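PDB 1OOE: dihydropteridine reductase from Caenorhabditis elegans, which probably reduces quinonoid dihydrobiopterin to tetrahydrobiopterin at the expense of NADH or NADPH, working as a homodimer of the short-chain dehydrogenase/reductase family. Local coordinates for residues G10-L15 with N32-A37; I19-K24 with N38-S43; K51-Q56 with Q103-S108; F77-G82 with Q126-A131. One frame throughout, in Å; residues are numbered along the deposited sequence. Where two conformers were deposited one is given.

In the fold
Contacts 1 and 4 lie at the carboxyl ends of strands in the mostly parallel sheet of a Rossmann fold, contact 2 at the sheet's edge, and contact 3 among the helices beside it. Contact 4 is the core contact, joining strands 73-78 and 123-128 near the centre of the chain by backbone pairing and a buried glutamine. Contacts 1 and 2 share helix 14-25 and are both only partly buried; their bonds are polar, made by lysines, carboxylates and, in contact 2, water. Contact 3 is different again, a tryptophan stack between helices 53-68 and 93-118 that reaches the second subunit. Val79 of contact 4 packs on Leu15 of contact 1, while Gln103 binds Gly82 across contacts 3 and 4.

Contact 1: residues G10-L15 with N32-A37; sequences GGKGAL and NIDLSA
Lys12 lays its aliphatic chain over the carboxylate of Asp34 and on past Ser36, CB standing 3.3 Å from Asp34 OD2. CG lies beside the backbone N (chi1 -65°), and two further bends, at chi2 and chi3, fold the chain so that its amine ends at the loop after strand 28-34. There NZ donates to Ala37 O at 2.9 Å, coming in tilted from the carbonyl plane, while CE brushes Ser36 OG. The Asp34 carboxylate serves both segments. Its OD2 accepts from Lys12 N at 3.0 Å on the anti side, 30° out of the carboxylate plane, and its OD1 takes Leu35 N through the anti lone pair, which fixes the rotation of the group. Alongside, Gly10 N donates to Ile33 O at 2.9 Å.

Gly11 meets Asn32 very closely, CA lying 2.9 Å from OD1; a side chain at this glycine would run into that oxygen. The amide of Asn32 is held at its other end by Asn44 OD1, and Gly11 O accepts from Asn38 ND2. Gly10 to Gly13 form a type I turn, with Gly13 as N-cap of helix 14-25. This is the glycine-rich turn of the first beta-alpha-beta unit, matching a GxGxxG pattern at Gly11, Gly13 and Gly16, and is consistent with the dinucleotide-binding loop of the family. Backbone N-H groups grip both oxygens of Asp34, at the end of the second strand, and would probably stabilise its negative charge, whereas the lysine amine is spent on a carbonyl.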
loop_
_atom_site.group_PDB
_atom_site.type_symbol
_atom_site.label_atom_id
_atom_site.label_comp_id
_atom_site.label_asym_id
_atom_site.label_seq_id
_atom_site.Cartn_x
_atom_site.Cartn_y
_atom_site.Cartn_z
ATOM N N GLY A 10 -10.645 -14.746 8.420
ATOM C CA GLY A 10 -10.349 -14.165 9.722
ATOM C C GLY A 10 -11.427 -14.580 10.715
ATOM O O GLY A 10 -11.767 -13.835 11.636
ATOM N N GLY A 11 -11.955 -15.787 10.526
ATOM C CA GLY A 11 -13.015 -16.301 11.382
ATOM C C GLY A 11 -12.677 -16.606 12.830
ATOM O O GLY A 11 -13.567 -16.971 13.607
ATOM N N LYS A 12 -11.404 -16.479 13.197
ATOM C CA LYS A 12 -10.981 -16.735 14.571
ATOM C C LYS A 12 -10.991 -15.463 15.414
ATOM O O LYS A 12 -10.948 -15.529 16.643
ATOM C CB LYS A 12 -9.575 -17.345 14.598
ATOM C CG LYS A 12 -9.479 -18.725 13.966
ATOM C CD LYS A 12 -10.350 -19.748 14.692
ATOM C CE LYS A 12 -9.840 -20.026 16.100
ATOM N NZ LYS A 12 -10.642 -21.077 16.793
ATOM N N GLY A 13 -11.044 -14.310 14.754
ATOM C CA GLY A 13 -11.062 -13.041 15.469
ATOM C C GLY A 13 -12.413 -12.730 16.093
ATOM O O GLY A 13 -13.389 -13.440 15.854
ATOM N N ALA A 14 -12.477 -11.667 16.891
ATOM C CA ALA A 14 -13.723 -11.286 17.549
ATOM C C ALA A 14 -14.840 -11.018 16.540
ATOM O O ALA A 14 -15.916 -11.610 16.621
ATOM C CB ALA A 14 -13.499 -10.054 18.425
ATOM N N LEU A 15 -14.577 -10.128 15.588
ATOM C CA LEU A 15 -15.567 -9.788 14.576
ATOM C C LEU A 15 -15.814 -10.957 13.626
ATOM O O LEU A 15 -16.960 -11.252 13.280
ATOM C CB LEU A 15 -15.113 -8.555 13.781
ATOM C CG LEU A 15 -16.008 -8.095 12.627
ATOM C CD1 LEU A 15 -17.422 -7.815 13.134
ATOM C CD2 LEU A 15 -15.415 -6.847 11.987
ATOM N N ASN A 32 -14.361 -21.052 6.873
ATOM C CA ASN A 32 -13.429 -20.196 7.598
ATOM C C ASN A 32 -12.018 -20.321 7.045
ATOM O O ASN A 32 -11.549 -21.423 6.754
ATOM C CB ASN A 32 -13.402 -20.564 9.087
ATOM C CG ASN A 32 -12.224 -19.934 9.820
ATOM O OD1 ASN A 32 -12.150 -18.715 9.962
ATOM N ND2 ASN A 32 -11.293 -20.765 10.277
ATOM N N ILE A 33 -11.348 -19.183 6.891
ATOM C CA ILE A 33 -9.974 -19.159 6.412
ATOM C C ILE A 33 -9.189 -18.417 7.490
ATOM O O ILE A 33 -9.432 -17.236 7.733
ATOM C CB ILE A 33 -9.837 -18.384 5.080
ATOM C CG1 ILE A 33 -10.640 -19.080 3.977
ATOM C CG2 ILE A 33 -8.369 -18.293 4.684
ATOM C CD1 ILE A 33 -10.597 -18.358 2.633
ATOM N N ASP A 34 -8.268 -19.111 8.150
ATOM C CA ASP A 34 -7.479 -18.478 9.196
ATOM C C ASP A 34 -6.264 -19.327 9.540
ATOM O O ASP A 34 -6.046 -20.384 8.950
ATOM C CB ASP A 34 -8.331 -18.258 10.452
ATOM C CG ASP A 34 -7.976 -16.970 11.182
ATOM O OD1 ASP A 34 -6.771 -16.686 11.347
ATOM O OD2 ASP A 34 -8.901 -16.241 11.597
ATOM N N LEU A 35 -5.480 -18.853 10.502
ATOM C CA LEU A 35 -4.272 -19.543 10.934
ATOM C C LEU A 35 -4.572 -20.823 11.713
ATOM O O LEU A 35 -3.693 -21.663 11.908
ATOM C CB LEU A 35 -3.426 -18.590 11.781
ATOM C CG LEU A 35 -2.951 -17.333 11.046
ATOM C CD1 LEU A 35 -2.362 -16.343 12.041
ATOM C CD2 LEU A 35 -1.925 -17.710 9.993
ATOM N N SER A 36 -5.812 -20.958 12.167
ATOM C CA SER A 36 -6.243 -22.144 12.895
ATOM C C SER A 36 -7.711 -22.378 12.574
ATOM O O SER A 36 -8.382 -21.502 12.022
ATOM C CB SER A 36 -6.047 -21.976 14.410
ATOM O OG SER A 36 -6.837 -20.930 14.940
ATOM N N ALA A 37 -8.209 -23.558 12.914
ATOM C CA ALA A 37 -9.592 -23.893 12.621
ATOM C C ALA A 37 -10.607 -23.379 13.629
ATOM O O ALA A 37 -10.316 -23.229 14.816
ATOM C CB ALA A 37 -9.732 -25.402 12.479
#

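Contact 2: residues I19-K24 with N38-S43; sequences ILEFFK and NDQADS
Lys24 swings CG anti to its backbone nitrogen (chi1 -173°) and runs fully extended from there, which carries NZ across to the turn at 38-41, whereas Gln40 and Glu21 both bend at chi2, laying the Glu21 carboxylate against the aliphatic part of Gln40. In the conformer described, one of two deposited for Lys24, the amine donates to Gln40 O at 2.9 Å, in the carbonyl plane and on a lone pair. Glu21 crosses Gln40 obliquely, its carboxylate turned 32° from the amide plane, and OE2 rests against Gln40 CG at 3.1 Å. Water 2 links the polar ends: it donates to Glu21 OE1 and to Gln40 OE1 and accepts from Lys24 NZ at 2.9 Å. Water 1 donates to Glu21 OE2 and accepts from Asn38 ND2.

Beneath this polar layer Leu20 points its CD1 at Ala41 CB, 3.9 Å away, and at Asn38 ND2, and its side chain also packs on Val30 and Asn32 of strand 28-34. The turn is built by its own residues: Asn38 OD1 accepts from Gln40 N at 2.9 Å, an Asx turn inside a type I turn, and Gln40 NE2 donates to Asp39 OD1 from above the carboxylate plane. With an alanine in place of Gln40, water 2 would probably lose one of its three partners and Asp39 the amide that binds it.

The contact thus fastens helix 14-25 to the loop between strands 28-34 and 43-46. In this conformer lysine and glutamate are joined through water 2 rather than directly, and any attraction between their charges is probably softened.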
loop_
_atom_site.group_PDB
_atom_site.type_symbol
_atom_site.label_atom_id
_atom_site.label_comp_id
_atom_site.label_asym_id
_atom_site.label_seq_id
_atom_site.Cartn_x
_atom_site.Cartn_y
_atom_site.Cartn_z
ATOM N N ILE A 19 -19.379 -12.854 12.903
ATOM C CA ILE A 19 -19.966 -12.920 11.570
ATOM C C ILE A 19 -20.258 -14.372 11.199
ATOM O O ILE A 19 -21.348 -14.692 10.726
ATOM C CB ILE A 19 -19.018 -12.288 10.519
ATOM C CG1 ILE A 19 -18.900 -10.785 10.783
ATOM C CG2 ILE A 19 -19.547 -12.531 9.100
ATOM C CD1 ILE A 19 -17.780 -10.110 10.021
ATOM N N LEU A 20 -19.286 -15.250 11.428
ATOM C CA LEU A 20 -19.444 -16.666 11.120
ATOM C C LEU A 20 -20.638 -17.259 11.867
ATOM O O LEU A 20 -21.481 -17.933 11.273
ATOM C CB LEU A 20 -18.158 -17.423 11.479
ATOM C CG LEU A 20 -18.061 -18.908 11.111
ATOM C CD1 LEU A 20 -16.590 -19.320 11.022
ATOM C CD2 LEU A 20 -18.799 -19.749 12.137
ATOM N N GLU A 21 -20.716 -16.999 13.168
ATOM C CA GLU A 21 -21.822 -17.512 13.971
ATOM C C GLU A 21 -23.170 -16.974 13.496
ATOM O O GLU A 21 -24.156 -17.712 13.430
ATOM C CB GLU A 21 -21.627 -17.144 15.446
ATOM C CG GLU A 21 -20.499 -17.881 16.150
ATOM C CD GLU A 21 -20.670 -19.388 16.111
ATOM O OE1 GLU A 21 -21.829 -19.856 16.070
ATOM O OE2 GLU A 21 -19.647 -20.104 16.136
ATOM N N PHE A 22 -23.211 -15.688 13.163
ATOM C CA PHE A 22 -24.443 -15.055 12.716
ATOM C C PHE A 22 -24.985 -15.645 11.414
ATOM O O PHE A 22 -26.179 -15.925 11.309
ATOM C CB PHE A 22 -24.232 -13.550 12.551
ATOM C CG PHE A 22 -25.502 -12.781 12.334
ATOM C CD1 PHE A 22 -26.426 -12.635 13.365
ATOM C CD2 PHE A 22 -25.778 -12.205 11.101
ATOM C CE1 PHE A 22 -27.609 -11.925 13.168
ATOM C CE2 PHE A 22 -26.960 -11.492 10.892
ATOM C CZ PHE A 22 -27.875 -11.352 11.927
ATOM N N PHE A 23 -24.121 -15.830 10.420
ATOM C CA PHE A 23 -24.581 -16.395 9.155
ATOM C C PHE A 23 -25.009 -17.845 9.325
ATOM O O PHE A 23 -25.967 -18.297 8.694
ATOM C CB PHE A 23 -23.497 -16.282 8.075
ATOM C CG PHE A 23 -23.507 -14.961 7.354
ATOM C CD1 PHE A 23 -23.069 -13.800 7.987
ATOM C CD2 PHE A 23 -24.004 -14.868 6.054
ATOM C CE1 PHE A 23 -23.129 -12.564 7.338
ATOM C CE2 PHE A 23 -24.068 -13.640 5.399
ATOM C CZ PHE A 23 -23.630 -12.483 6.043
ATOM N N LYS A 24 -24.300 -18.567 10.184
ATOM C CA LYS A 24 -24.620 -19.964 10.453
ATOM C C LYS A 24 -26.019 -20.043 11.063
ATOM O O LYS A 24 -26.833 -20.888 10.680
ATOM C CB LYS A 24 -23.596 -20.552 11.422
ATOM C CG LYS A 24 -23.721 -22.046 11.652
ATOM C CD LYS A 24 -22.705 -22.515 12.688
ATOM C CE LYS A 24 -22.797 -24.013 12.921
ATOM N NZ LYS A 24 -21.844 -24.474 13.966
ATOM N N ASN A 38 -11.803 -23.092 13.124
ATOM C CA ASN A 38 -12.924 -22.654 13.945
ATOM C C ASN A 38 -13.826 -23.883 13.890
ATOM O O ASN A 38 -14.438 -24.161 12.856
ATOM C CB ASN A 38 -13.637 -21.460 13.309
ATOM C CG ASN A 38 -14.761 -20.925 14.176
ATOM O OD1 ASN A 38 -15.546 -21.692 14.730
ATOM N ND2 ASN A 38 -14.849 -19.603 14.290
ATOM N N ASP A 39 -13.900 -24.635 14.984
ATOM C CA ASP A 39 -14.706 -25.851 14.988
ATOM C C ASP A 39 -16.202 -25.647 14.766
ATOM O O ASP A 39 -16.961 -26.617 14.728
ATOM C CB ASP A 39 -14.479 -26.649 16.278
ATOM C CG ASP A 39 -14.718 -25.829 17.524
ATOM O OD1 ASP A 39 -15.626 -24.975 17.512
ATOM O OD2 ASP A 39 -14.004 -26.053 18.525
ATOM N N GLN A 40 -16.625 -24.397 14.609
ATOM C CA GLN A 40 -18.034 -24.107 14.370
ATOM C C GLN A 40 -18.319 -23.968 12.874
ATOM O O GLN A 40 -19.471 -24.009 12.449
ATOM C CB GLN A 40 -18.447 -22.825 15.100
ATOM C CG GLN A 40 -18.344 -22.920 16.613
ATOM C CD GLN A 40 -19.094 -24.115 17.172
ATOM O OE1 GLN A 40 -20.311 -24.229 17.015
ATOM N NE2 GLN A 40 -18.368 -25.016 17.826
ATOM N N ALA A 41 -17.263 -23.815 12.082
ATOM C CA ALA A 41 -17.402 -23.668 10.634
ATOM C C ALA A 41 -17.672 -25.006 9.950
ATOM O O ALA A 41 -17.297 -26.060 10.466
ATOM C CB ALA A 41 -16.140 -23.044 10.058
ATOM N N ASP A 42 -18.314 -24.959 8.782
ATOM C CA ASP A 42 -18.616 -26.176 8.030
ATOM C C ASP A 42 -17.368 -26.675 7.314
ATOM O O ASP A 42 -17.208 -27.874 7.072
ATOM C CB ASP A 42 -19.726 -25.923 7.006
ATOM C CG ASP A 42 -21.051 -25.577 7.657
ATOM O OD1 ASP A 42 -21.244 -24.405 8.039
ATOM O OD2 ASP A 42 -21.898 -26.485 7.796
ATOM N N SER A 43 -16.490 -25.740 6.971
ATOM C CA SER A 43 -15.233 -26.045 6.302
ATOM C C SER A 43 -14.156 -25.102 6.813
ATOM O O SER A 43 -14.413 -23.921 7.049
ATOM C CB SER A 43 -15.365 -25.886 4.786
ATOM O OG SER A 43 -16.067 -26.977 4.220
HETATM O O HOH W 1 -17.381 -18.866 15.914
HETATM O O HOH W 2 -22.052 -22.600 16.149
#

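Contact 3: residues K51-Q56 with Q103-S108; sequences KNWTEQ and QSVWSS
Trp53 and Trp106 stack face to face between helices 53-68 and 93-118, on the side of the Rossmann fold that meets the second subunit. Their five-membered rings lie 3.8 Å apart between centroids, with planes 10° from parallel. The overlap runs past the rings on both sides: Trp53 CB sits over the face of the six-membered ring of Trp106, a CH-pi contact, and Trp106 CB in turn covers the five-membered ring of Trp53. With CG anti to the backbone N (chi1 -155°), the Trp53 indole lies against helix 93-118, and its far corner reaches Val105, CH2 to CG1 being 3.7 Å.

Around the stack, the backbone N of Trp53 stands over the face of Trp106, 3.3 Å from CH2. Lys51 O and Gln56 NE2 come to the edge of that indole near its plane, the Gln56 amide steeply turned from the ring. A weak bond from Gln56 NE2 to Lys51 O ties these two edge groups together.

Farther out, Trp53 also packs on Ala109 and Ile110 of its partner helix and on Val94 of the second subunit. Replacing Trp53 by an alanine would probably leave one face of Trp106 without its stacked ring and open a gap beside Val105. A capping box formed by Asn52 and Glu55 starts helix 53-68 and sets Trp53 in its first turn. Glu55 N donates to Asn52 OD1 at 2.8 Å, and in return Asn52 N meets Glu55 OE1 on its anti lone pair at 2.9 Å, nearly straight at 171°.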
loop_
_atom_site.group_PDB
_atom_site.type_symbol
_atom_site.label_atom_id
_atom_site.label_comp_id
_atom_site.label_asym_id
_atom_site.label_seq_id
_atom_site.Cartn_x
_atom_site.Cartn_y
_atom_site.Cartn_z
ATOM N N LYS A 51 4.547 -19.331 5.284
ATOM C CA LYS A 51 4.653 -19.297 3.827
ATOM C C LYS A 51 4.588 -17.869 3.289
ATOM O O LYS A 51 4.004 -16.986 3.928
ATOM C CB LYS A 51 3.533 -20.139 3.204
ATOM C CG LYS A 51 3.627 -21.610 3.577
ATOM C CD LYS A 51 2.594 -22.446 2.855
ATOM C CE LYS A 51 2.834 -23.927 3.100
ATOM N NZ LYS A 51 1.926 -24.760 2.271
ATOM N N ASN A 52 5.196 -17.638 2.124
ATOM C CA ASN A 52 5.178 -16.301 1.534
ATOM C C ASN A 52 3.834 -16.012 0.869
ATOM O O ASN A 52 2.940 -16.856 0.881
ATOM C CB ASN A 52 6.339 -16.099 0.536
ATOM C CG ASN A 52 6.320 -17.087 -0.618
ATOM O OD1 ASN A 52 5.279 -17.350 -1.218
ATOM N ND2 ASN A 52 7.493 -17.622 -0.951
ATOM N N TRP A 53 3.697 -14.821 0.292
ATOM C CA TRP A 53 2.443 -14.397 -0.327
ATOM C C TRP A 53 1.913 -15.355 -1.392
ATOM O O TRP A 53 0.770 -15.802 -1.310
ATOM C CB TRP A 53 2.606 -12.999 -0.933
ATOM C CG TRP A 53 1.321 -12.210 -1.066
ATOM C CD1 TRP A 53 0.039 -12.678 -0.935
ATOM C CD2 TRP A 53 1.207 -10.817 -1.375
ATOM N NE1 TRP A 53 -0.863 -11.654 -1.144
ATOM C CE2 TRP A 53 -0.171 -10.503 -1.416
ATOM C CE3 TRP A 53 2.140 -9.800 -1.621
ATOM C CZ2 TRP A 53 -0.638 -9.213 -1.695
ATOM C CZ3 TRP A 53 1.678 -8.523 -1.896
ATOM C CH2 TRP A 53 0.300 -8.239 -1.932
ATOM N N THR A 54 2.737 -15.671 -2.389
ATOM C CA THR A 54 2.301 -16.568 -3.454
ATOM C C THR A 54 2.047 -17.986 -2.945
ATOM O O THR A 54 1.143 -18.668 -3.427
ATOM C CB THR A 54 3.316 -16.595 -4.631
ATOM O OG1 THR A 54 4.627 -16.898 -4.138
ATOM C CG2 THR A 54 3.343 -15.247 -5.335
ATOM N N GLU A 55 2.830 -18.430 -1.966
ATOM C CA GLU A 55 2.628 -19.764 -1.406
ATOM C C GLU A 55 1.285 -19.794 -0.676
ATOM O O GLU A 55 0.547 -20.777 -0.755
ATOM C CB GLU A 55 3.763 -20.128 -0.438
ATOM C CG GLU A 55 5.119 -20.336 -1.108
ATOM C CD GLU A 55 6.220 -20.674 -0.111
ATOM O OE1 GLU A 55 6.360 -19.946 0.897
ATOM O OE2 GLU A 55 6.951 -21.662 -0.337
ATOM N N GLN A 56 0.966 -18.716 0.037
ATOM C CA GLN A 56 -0.305 -18.648 0.749
ATOM C C GLN A 56 -1.466 -18.623 -0.238
ATOM O O GLN A 56 -2.476 -19.298 -0.032
ATOM C CB GLN A 56 -0.357 -17.411 1.653
ATOM C CG GLN A 56 0.114 -17.666 3.077
ATOM C CD GLN A 56 -0.086 -16.460 3.970
ATOM O OE1 GLN A 56 -1.109 -15.780 3.886
ATOM N NE2 GLN A 56 0.885 -16.192 4.840
ATOM N N GLN A 103 -0.394 -8.624 7.128
ATOM C CA GLN A 103 -1.673 -8.800 7.802
ATOM C C GLN A 103 -2.898 -8.225 7.088
ATOM O O GLN A 103 -3.946 -8.869 7.053
ATOM C CB GLN A 103 -1.586 -8.232 9.221
ATOM C CG GLN A 103 -0.801 -9.121 10.177
ATOM C CD GLN A 103 -0.592 -8.482 11.536
ATOM O OE1 GLN A 103 -1.495 -7.855 12.086
ATOM N NE2 GLN A 103 0.603 -8.652 12.092
ATOM N N SER A 104 -2.772 -7.027 6.521
ATOM C CA SER A 104 -3.892 -6.382 5.834
ATOM C C SER A 104 -3.903 -6.511 4.310
ATOM O O SER A 104 -4.951 -6.768 3.715
ATOM C CB SER A 104 -3.949 -4.894 6.194
ATOM O OG SER A 104 -4.374 -4.704 7.533
ATOM N N VAL A 105 -2.749 -6.321 3.681
ATOM C CA VAL A 105 -2.671 -6.386 2.226
ATOM C C VAL A 105 -2.691 -7.805 1.659
ATOM O O VAL A 105 -3.405 -8.074 0.696
ATOM C CB VAL A 105 -1.418 -5.641 1.707
ATOM C CG1 VAL A 105 -1.337 -5.739 0.189
ATOM C CG2 VAL A 105 -1.483 -4.177 2.128
ATOM N N TRP A 106 -1.917 -8.712 2.242
ATOM C CA TRP A 106 -1.895 -10.087 1.743
ATOM C C TRP A 106 -3.292 -10.713 1.780
ATOM O O TRP A 106 -3.753 -11.285 0.789
ATOM C CB TRP A 106 -0.939 -10.947 2.575
ATOM C CG TRP A 106 0.531 -10.719 2.313
ATOM C CD1 TRP A 106 1.120 -9.592 1.813
ATOM C CD2 TRP A 106 1.597 -11.634 2.600
ATOM N NE1 TRP A 106 2.489 -9.749 1.774
ATOM C CE2 TRP A 106 2.807 -10.994 2.251
ATOM C CE3 TRP A 106 1.645 -12.935 3.121
ATOM C CZ2 TRP A 106 4.057 -11.613 2.408
ATOM C CZ3 TRP A 106 2.891 -13.550 3.277
ATOM C CH2 TRP A 106 4.076 -12.884 2.921
ATOM N N SER A 107 -3.957 -10.600 2.926
ATOM C CA SER A 107 -5.293 -11.166 3.103
ATOM C C SER A 107 -6.338 -10.536 2.191
ATOM O O SER A 107 -7.110 -11.245 1.539
ATOM C CB SER A 107 -5.729 -11.032 4.568
ATOM O OG SER A 107 -5.685 -9.679 4.998
ATOM N N SER A 108 -6.362 -9.208 2.135
ATOM C CA SER A 108 -7.326 -8.514 1.288
ATOM C C SER A 108 -7.179 -8.932 -0.164
ATOM O O SER A 108 -8.167 -9.130 -0.856
ATOM C CB SER A 108 -7.143 -6.997 1.389
ATOM O OG SER A 108 -7.461 -6.534 2.685
#

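Contact 4: residues F77-G82 with Q126-A131; sequences FCVAGG and QLTGAA
Phe77 and Gln126 sit side by side on one face of the sheet, their side chains crossing at about a right angle while ring and amide planes stay 25° apart. They are paired residues of the parallel strands 73-78 and 123-128, central strands of the Rossmann sheet. Gln126 sends CG anti to the backbone N (chi1 168°) and then bends at chi2, which turns its amide forward along the strands and over toward 77-79. OE1 comes to rest 3.2 Å from Phe77 CB, oblique to the ring, and NE2 lies 3.8 Å from Val79 CG1 and gives a weak bond to Leu127 O. The Phe77 ring meets that of Phe23, in helix 14-25, on this same face.

Backbone pairing continues through Cys78, whose N donates to Gln126 O at 2.9 Å and 169°. At the carbonyl of the same Cys78 the regular pattern gives way to a side chain: Thr128 OG1, anti to its carbonyl carbon, donates to Cys78 O at 2.8 Å, in the carbonyl plane and on a lone pair. Thr128 N is instead served by water 3, which accepts from it at 2.9 Å and also gives a weak bond to Cys78 O. Val79 crosses Thr128 obliquely, its CG1 3.6 Å from OG1, and packs on Leu15 and Ile19 of helix 14-25. On the opposite face of the sheet from Phe77, Cys78 packs on Ser107 and Ala111 of helix 93-118.

The strands part here at their carboxyl ends. Gln126 OE1 is buried with no polar partner in the model, which implies a likely energetic cost at this spot, whereas the hydroxyl and the water satisfy the polar backbone as the pairing ends.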
loop_
_atom_site.group_PDB
_atom_site.type_symbol
_atom_site.label_atom_id
_atom_site.label_comp_id
_atom_site.label_asym_id
_atom_site.label_seq_id
_atom_site.Cartn_x
_atom_site.Cartn_y
_atom_site.Cartn_z
ATOM N N PHE A 77 -16.098 -12.337 3.060
ATOM C CA PHE A 77 -15.904 -11.283 4.051
ATOM C C PHE A 77 -14.511 -11.388 4.655
ATOM O O PHE A 77 -14.192 -12.376 5.309
ATOM C CB PHE A 77 -16.956 -11.405 5.159
ATOM C CG PHE A 77 -18.362 -11.626 4.653
ATOM C CD1 PHE A 77 -18.878 -10.860 3.609
ATOM C CD2 PHE A 77 -19.172 -12.595 5.238
ATOM C CE1 PHE A 77 -20.182 -11.056 3.156
ATOM C CE2 PHE A 77 -20.480 -12.800 4.793
ATOM C CZ PHE A 77 -20.986 -12.030 3.751
ATOM N N CYS A 78 -13.688 -10.365 4.439
ATOM C CA CYS A 78 -12.321 -10.366 4.953
ATOM C C CYS A 78 -12.142 -9.387 6.108
ATOM O O CYS A 78 -12.213 -8.173 5.915
ATOM C CB CYS A 78 -11.344 -10.015 3.831
ATOM S SG CYS A 78 -9.599 -10.177 4.287
ATOM N N VAL A 79 -11.904 -9.925 7.301
ATOM C CA VAL A 79 -11.718 -9.109 8.499
ATOM C C VAL A 79 -10.436 -9.482 9.245
ATOM O O VAL A 79 -10.295 -9.201 10.440
ATOM C CB VAL A 79 -12.923 -9.264 9.460
ATOM C CG1 VAL A 79 -14.167 -8.658 8.821
ATOM C CG2 VAL A 79 -13.157 -10.741 9.786
ATOM N N ALA A 80 -9.495 -10.091 8.531
ATOM C CA ALA A 80 -8.229 -10.518 9.126
ATOM C C ALA A 80 -7.242 -9.376 9.367
ATOM O O ALA A 80 -7.328 -8.323 8.739
ATOM C CB ALA A 80 -7.582 -11.573 8.241
ATOM N N GLY A 81 -6.303 -9.590 10.285
ATOM C CA GLY A 81 -5.297 -8.575 10.549
ATOM C C GLY A 81 -5.289 -7.924 11.919
ATOM O O GLY A 81 -6.328 -7.782 12.561
ATOM N N GLY A 82 -4.097 -7.513 12.348
ATOM C CA GLY A 82 -3.933 -6.866 13.639
ATOM C C GLY A 82 -3.287 -5.496 13.505
ATOM O O GLY A 82 -3.411 -4.849 12.467
ATOM N N GLN A 126 -16.517 -8.061 0.879
ATOM C CA GLN A 126 -16.325 -7.026 1.892
ATOM C C GLN A 126 -14.894 -7.082 2.404
ATOM O O GLN A 126 -14.367 -8.156 2.695
ATOM C CB GLN A 126 -17.318 -7.215 3.045
ATOM C CG GLN A 126 -17.028 -6.368 4.282
ATOM C CD GLN A 126 -16.198 -7.118 5.306
ATOM O OE1 GLN A 126 -16.482 -8.277 5.610
ATOM N NE2 GLN A 126 -15.173 -6.460 5.853
ATOM N N LEU A 127 -14.266 -5.914 2.481
ATOM C CA LEU A 127 -12.894 -5.804 2.960
ATOM C C LEU A 127 -12.882 -4.875 4.164
ATOM O O LEU A 127 -13.854 -4.163 4.429
ATOM C CB LEU A 127 -11.981 -5.230 1.869
ATOM C CG LEU A 127 -11.918 -5.969 0.529
ATOM C CD1 LEU A 127 -11.008 -5.205 -0.418
ATOM C CD2 LEU A 127 -11.414 -7.399 0.732
ATOM N N THR A 128 -11.773 -4.873 4.888
ATOM C CA THR A 128 -11.662 -4.022 6.059
ATOM C C THR A 128 -10.567 -2.987 5.866
ATOM O O THR A 128 -9.404 -3.335 5.678
ATOM C CB THR A 128 -11.372 -4.861 7.312
ATOM O OG1 THR A 128 -12.423 -5.821 7.494
ATOM C CG2 THR A 128 -11.305 -3.967 8.546
ATOM N N GLY A 129 -10.952 -1.715 5.901
ATOM C CA GLY A 129 -9.992 -0.639 5.731
ATOM C C GLY A 129 -9.599 -0.070 7.081
ATOM O O GLY A 129 -9.462 -0.814 8.046
ATOM N N ALA A 130 -9.422 1.247 7.147
ATOM C CA ALA A 130 -9.060 1.902 8.403
ATOM C C ALA A 130 -9.368 3.397 8.344
ATOM O O ALA A 130 -8.816 4.124 7.519
ATOM C CB ALA A 130 -7.580 1.682 8.697
ATOM N N ALA A 131 -10.249 3.858 9.228
ATOM C CA ALA A 131 -10.614 5.269 9.253
ATOM C C ALA A 131 -9.382 6.171 9.382
ATOM O O ALA A 131 -9.317 7.233 8.769
ATOM C CB ALA A 131 -11.595 5.537 10.411
HETATM O O HOH W 3 -9.700 -6.775 4.220
#